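Local coordinates for ankyrin repeat and SOCS box protein 11 (Homo sapiens, PDB 4UUC) that serves as the substrate-recognition component of a cullin-5-RING E3 ubiquitin ligase, directing target proteins such as BIK to ubiquitination and proteasomal degradation, at residues A94-E99 and E119-N124; G15-L20 and A53-E58. All blocks are in the same frame, centred on the assembly; numbering follows the deposited sequence. Where two conformers were deposited one is given.

Contact 1 (A94-E99 and E119-N124); sequences AKAQLE and EILLAN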
loop_
_atom_site.group_PDB
_atom_site.type_symbol
_atom_site.label_atom_id
_atom_site.label_comp_id
_atom_site.label_asym_id
_atom_site.label_seq_id
_atom_site.Cartn_x
_atom_site.Cartn_y
_atom_site.Cartn_z
ATOM N N ALA A 94 14.078 1.187 8.946
ATOM C CA ALA A 94 12.770 0.549 8.872
ATOM C C ALA A 94 12.830 -0.659 7.935
ATOM O O ALA A 94 13.457 -0.602 6.876
ATOM C CB ALA A 94 11.713 1.542 8.397
ATOM N N LYS A 95 12.190 -1.752 8.341
ATOM C CA LYS A 95 12.044 -2.932 7.488
ATOM C C LYS A 95 10.931 -2.699 6.463
ATOM O O LYS A 95 9.798 -2.398 6.830
ATOM C CB LYS A 95 11.737 -4.169 8.332
ATOM C CG LYS A 95 11.675 -5.464 7.538
ATOM N N ALA A 96 11.256 -2.849 5.182
ATOM C CA ALA A 96 10.330 -2.491 4.106
ATOM C C ALA A 96 9.236 -3.537 3.882
ATOM O O ALA A 96 8.082 -3.184 3.637
ATOM C CB ALA A 96 11.101 -2.262 2.815
ATOM N N GLN A 97 9.607 -4.815 3.942
ATOM C CA GLN A 97 8.649 -5.913 3.821
ATOM C C GLN A 97 8.638 -6.700 5.127
ATOM O O GLN A 97 9.688 -7.115 5.619
ATOM C CB GLN A 97 8.995 -6.824 2.637
ATOM C CG GLN A 97 7.973 -7.935 2.396
ATOM C CD GLN A 97 8.270 -8.771 1.161
ATOM O OE1 GLN A 97 8.904 -8.304 0.216
ATOM N NE2 GLN A 97 7.813 -10.018 1.167
ATOM N N LEU A 98 7.446 -6.895 5.682
ATOM C CA LEU A 98 7.296 -7.431 7.032
ATOM C C LEU A 98 6.755 -8.860 7.050
ATOM O O LEU A 98 6.220 -9.347 6.055
ATOM C CB LEU A 98 6.369 -6.523 7.844
ATOM C CG LEU A 98 6.781 -5.050 7.933
ATOM C CD1 LEU A 98 5.704 -4.235 8.640
ATOM C CD2 LEU A 98 8.118 -4.894 8.641
ATOM N N GLU A 99 6.887 -9.518 8.201
ATOM C CA GLU A 99 6.357 -10.865 8.389
ATOM C C GLU A 99 4.832 -10.876 8.266
ATOM O O GLU A 99 4.182 -9.832 8.359
ATOM C CB GLU A 99 6.787 -11.429 9.748
ATOM C CG GLU A 99 6.392 -10.574 10.945
ATOM N N GLU A 119 6.736 3.129 -5.193
ATOM C CA GLU A 119 7.993 3.043 -5.929
ATOM C C GLU A 119 9.199 3.024 -5.001
ATOM O O GLU A 119 10.156 2.292 -5.245
ATOM C CB GLU A 119 8.109 4.204 -6.917
ATOM C CG GLU A 119 7.121 4.109 -8.065
ATOM C CD GLU A 119 7.368 5.154 -9.136
ATOM O OE1 GLU A 119 8.541 5.352 -9.517
ATOM O OE2 GLU A 119 6.387 5.767 -9.603
ATOM N N ILE A 120 9.154 3.824 -3.940
ATOM C CA ILE A 120 10.234 3.838 -2.960
ATOM C C ILE A 120 10.391 2.461 -2.320
ATOM O O ILE A 120 11.509 1.973 -2.159
ATOM C CB ILE A 120 9.993 4.901 -1.865
ATOM C CG1 ILE A 120 10.063 6.304 -2.473
ATOM C CG2 ILE A 120 11.032 4.770 -0.747
ATOM C CD1 ILE A 120 9.584 7.408 -1.546
ATOM N N LEU A 121 9.274 1.835 -1.959
ATOM C CA LEU A 121 9.317 0.516 -1.336
ATOM C C LEU A 121 9.880 -0.528 -2.300
ATOM O O LEU A 121 10.661 -1.393 -1.904
ATOM C CB LEU A 121 7.926 0.096 -0.860
ATOM C CG LEU A 121 7.366 0.876 0.335
ATOM C CD1 LEU A 121 5.899 0.529 0.551
ATOM C CD2 LEU A 121 8.168 0.600 1.594
ATOM N N LEU A 122 9.474 -0.454 -3.564
ATOM C CA LEU A 122 9.999 -1.363 -4.574
ATOM C C LEU A 122 11.495 -1.129 -4.779
ATOM O O LEU A 122 12.259 -2.077 -4.969
ATOM C CB LEU A 122 9.241 -1.192 -5.892
ATOM C CG LEU A 122 7.773 -1.632 -5.852
ATOM C CD1 LEU A 122 7.083 -1.301 -7.171
ATOM C CD2 LEU A 122 7.637 -3.126 -5.527
ATOM N N ALA A 123 11.914 0.131 -4.723
ATOM C CA ALA A 123 13.330 0.466 -4.837
ATOM C C ALA A 123 14.116 -0.074 -3.640
ATOM O O ALA A 123 15.328 -0.275 -3.725
ATOM C CB ALA A 123 13.513 1.972 -4.961
ATOM N N ASN A 124 13.420 -0.311 -2.531
ATOM C CA ASN A 124 14.043 -0.869 -1.338
ATOM C C ASN A 124 13.786 -2.371 -1.223
ATOM O O ASN A 124 13.778 -2.937 -0.129
ATOM C CB ASN A 124 13.551 -0.125 -0.094
ATOM C CG ASN A 124 14.229 1.226 0.071
ATOM O OD1 ASN A 124 15.160 1.369 0.859
ATOM N ND2 ASN A 124 13.779 2.215 -0.694
#
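Ala96 and the pair Leu121 and Asn124 meet where one ankyrin repeat is stacked on the next: the loop that follows helix 83-91, in the third repeat, lies beside the C-terminal end of helix 115-123, in the fourth. Ala96 points its methyl toward the helix end, where CB lies 4.0 Å from the backbone O of Asn124 and 4.3 Å from CD2 of Leu121. A single methyl suits a loop that passes this close to a helix end, with CA of Ala96 only 6.3 Å from CA of Leu121. Leu121 offers one methyl branch to the loop, while its side chain also packs on Leu74 and Cys78 of helix 73-80 and on Ile106, as befits a buried apolar residue. Next in the loop, Gln97 uses OE1 to accept a hydrogen bond from Asn127 N, a polar link between the same two repeats. Asn124, the first residue to leave helical geometry, presents CB to the loop, 4.4 Å from CB of Ala96, while its amide turns back to the last turn. With CG beside the backbone N (chi1 -77°), ND2 of Asn124 donates to Ile120 O at 2.7 Å, nearly straight at 168° and approaching 35° off the carbonyl plane.

Contact 2 (G15-L20 and A53-E58); sequences GRLLAL and AKALLE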
loop_
_atom_site.group_PDB
_atom_site.type_symbol
_atom_site.label_atom_id
_atom_site.label_comp_id
_atom_site.label_asym_id
_atom_site.label_seq_id
_atom_site.Cartn_x
_atom_site.Cartn_y
_atom_site.Cartn_z
ATOM N N GLY A 15 1.306 17.468 14.045
ATOM C CA GLY A 15 2.404 17.996 13.256
ATOM C C GLY A 15 2.889 19.325 13.812
ATOM O O GLY A 15 3.279 20.225 13.064
ATOM N N ARG A 16 2.845 19.452 15.134
ATOM C CA ARG A 16 3.301 20.667 15.802
ATOM C C ARG A 16 4.758 20.506 16.226
ATOM O O ARG A 16 5.051 20.207 17.381
ATOM C CB ARG A 16 2.416 20.985 17.007
ATOM C CG ARG A 16 0.969 21.280 16.646
ATOM C CD ARG A 16 0.538 22.666 17.095
ATOM N NE ARG A 16 -0.916 22.779 17.170
ATOM C CZ ARG A 16 -1.564 23.787 17.746
ATOM N NH1 ARG A 16 -0.893 24.789 18.301
ATOM N NH2 ARG A 16 -2.888 23.795 17.768
ATOM N N LEU A 17 5.663 20.706 15.273
ATOM C CA LEU A 17 7.086 20.454 15.474
ATOM C C LEU A 17 7.705 21.197 16.661
ATOM O O LEU A 17 8.464 20.609 17.432
ATOM C CB LEU A 17 7.853 20.810 14.197
ATOM C CG LEU A 17 9.350 20.495 14.211
ATOM C CD1 LEU A 17 9.597 19.000 14.360
ATOM C CD2 LEU A 17 10.012 21.019 12.960
ATOM N N LEU A 18 7.408 22.485 16.806
ATOM C CA LEU A 18 8.026 23.264 17.873
ATOM C C LEU A 18 7.580 22.762 19.249
ATOM O O LEU A 18 8.401 22.634 20.158
ATOM C CB LEU A 18 7.715 24.750 17.709
ATOM C CG LEU A 18 8.258 25.392 16.423
ATOM C CD1 LEU A 18 8.070 26.895 16.482
ATOM C CD2 LEU A 18 9.727 25.056 16.153
ATOM N N ALA A 19 6.293 22.458 19.402
ATOM C CA ALA A 19 5.803 21.884 20.657
ATOM C C ALA A 19 6.443 20.518 20.917
ATOM O O ALA A 19 6.866 20.220 22.036
ATOM C CB ALA A 19 4.292 21.764 20.634
ATOM N N LEU A 20 6.519 19.693 19.877
ATOM C CA LEU A 20 7.122 18.372 19.997
ATOM C C LEU A 20 8.578 18.462 20.464
ATOM O O LEU A 20 8.981 17.774 21.403
ATOM C CB LEU A 20 7.041 17.630 18.663
ATOM C CG LEU A 20 7.636 16.226 18.668
ATOM C CD1 LEU A 20 6.559 15.187 18.399
ATOM C CD2 LEU A 20 8.764 16.128 17.657
ATOM N N ALA A 53 8.578 13.173 12.839
ATOM C CA ALA A 53 9.071 11.801 12.802
ATOM C C ALA A 53 10.592 11.766 12.970
ATOM O O ALA A 53 11.109 10.991 13.773
ATOM C CB ALA A 53 8.661 11.119 11.502
ATOM N N LYS A 54 11.301 12.625 12.242
ATOM C CA LYS A 54 12.763 12.618 12.288
ATOM C C LYS A 54 13.279 13.042 13.656
ATOM O O LYS A 54 14.245 12.473 14.157
ATOM C CB LYS A 54 13.360 13.529 11.213
ATOM C CG LYS A 54 14.878 13.410 11.116
ATOM C CD LYS A 54 15.451 14.243 9.986
ATOM C CE LYS A 54 16.952 14.018 9.854
ATOM N NZ LYS A 54 17.552 14.831 8.763
ATOM N N ALA A 55 12.634 14.039 14.257
ATOM C CA ALA A 55 13.022 14.508 15.582
ATOM C C ALA A 55 12.862 13.391 16.611
ATOM O O ALA A 55 13.689 13.233 17.510
ATOM C CB ALA A 55 12.198 15.723 15.978
ATOM N N LEU A 56 11.795 12.610 16.472
ATOM C CA LEU A 56 11.559 11.482 17.363
ATOM C C LEU A 56 12.613 10.394 17.135
ATOM O O LEU A 56 13.148 9.827 18.091
ATOM C CB LEU A 56 10.150 10.920 17.153
ATOM C CG LEU A 56 9.004 11.810 17.651
ATOM C CD1 LEU A 56 7.677 11.385 17.041
ATOM C CD2 LEU A 56 8.919 11.778 19.169
ATOM N N LEU A 57 12.922 10.122 15.869
ATOM C CA LEU A 57 13.922 9.116 15.517
ATOM C C LEU A 57 15.312 9.513 16.011
ATOM O O LEU A 57 16.079 8.667 16.473
ATOM C CB LEU A 57 13.946 8.896 14.001
ATOM C CG LEU A 57 12.741 8.117 13.470
ATOM C CD1 LEU A 57 12.623 8.264 11.960
ATOM C CD2 LEU A 57 12.821 6.645 13.871
ATOM N N GLU A 58 15.624 10.803 15.914
ATOM C CA GLU A 58 16.904 11.333 16.377
ATOM C C GLU A 58 17.068 11.149 17.882
ATOM O O GLU A 58 18.187 11.092 18.391
ATOM C CB GLU A 58 17.029 12.817 16.018
ATOM C CG GLU A 58 17.376 13.073 14.557
ATOM C CD GLU A 58 17.318 14.545 14.175
ATOM O OE1 GLU A 58 16.705 15.344 14.917
ATOM O OE2 GLU A 58 17.889 14.901 13.124
#
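Leu20 meets Ala55 and Leu56 in a strained-looking conformation: its chi2 of 116° lies between two staggered positions. CG lies anti to the backbone N (chi1 -180°), which carries the branch toward helix 50-58; the intermediate chi2 then sets one methyl at each of two neighbouring residues. CD2 of Leu20 lies 3.8 Å from Ala55 CB, and CD1 of Leu20 lies 4.2 Å from Leu56 CD1, the two leucines crossing at about a right angle. Leu17, one turn earlier, adds a looser touch, CD1 to Ala55 CB at 4.5 Å, so a single small methyl receives two leucine branches. Alanine suits that place because it presents a short side chain to a helix whose nearest CA, that of Leu20, is 8.3 Å from its own. These are neighbouring helices of the first and second ankyrin repeats, and Leu8 of helix 7-14 touches both Leu20 and Leu56, closing the packing from a third helix. Gly15, with positive phi, ends helix 7-14 in a Schellman motif, and Arg16 then occupies the N-cap position of helix 17-26, which carries Leu17 and Leu20. All three pairs are methyl on methyl, implying cohesion by the hydrophobic effect and shape complementarity, without directional bonds between the two segments.

Both contacts join consecutive ankyrin repeats of this domain, the first with the second in contact 2 and the third with the fourth in contact 1. They follow each other along the chain, and their centres are 23 Å apart; their nearest atoms come to about 7 Å without touching. Contact 1 lies about 10 Å from the centre of the chain, contact 2 about 25 Å from it, toward the N-terminal end of the elongated stack. They differ in kind: contact 2 packs helix against helix in a buried apolar interface, whereas contact 1 sets a loop against a helix end and is only partly buried. Both belong to the ankyrin stack, the part that in this family probably engages substrate.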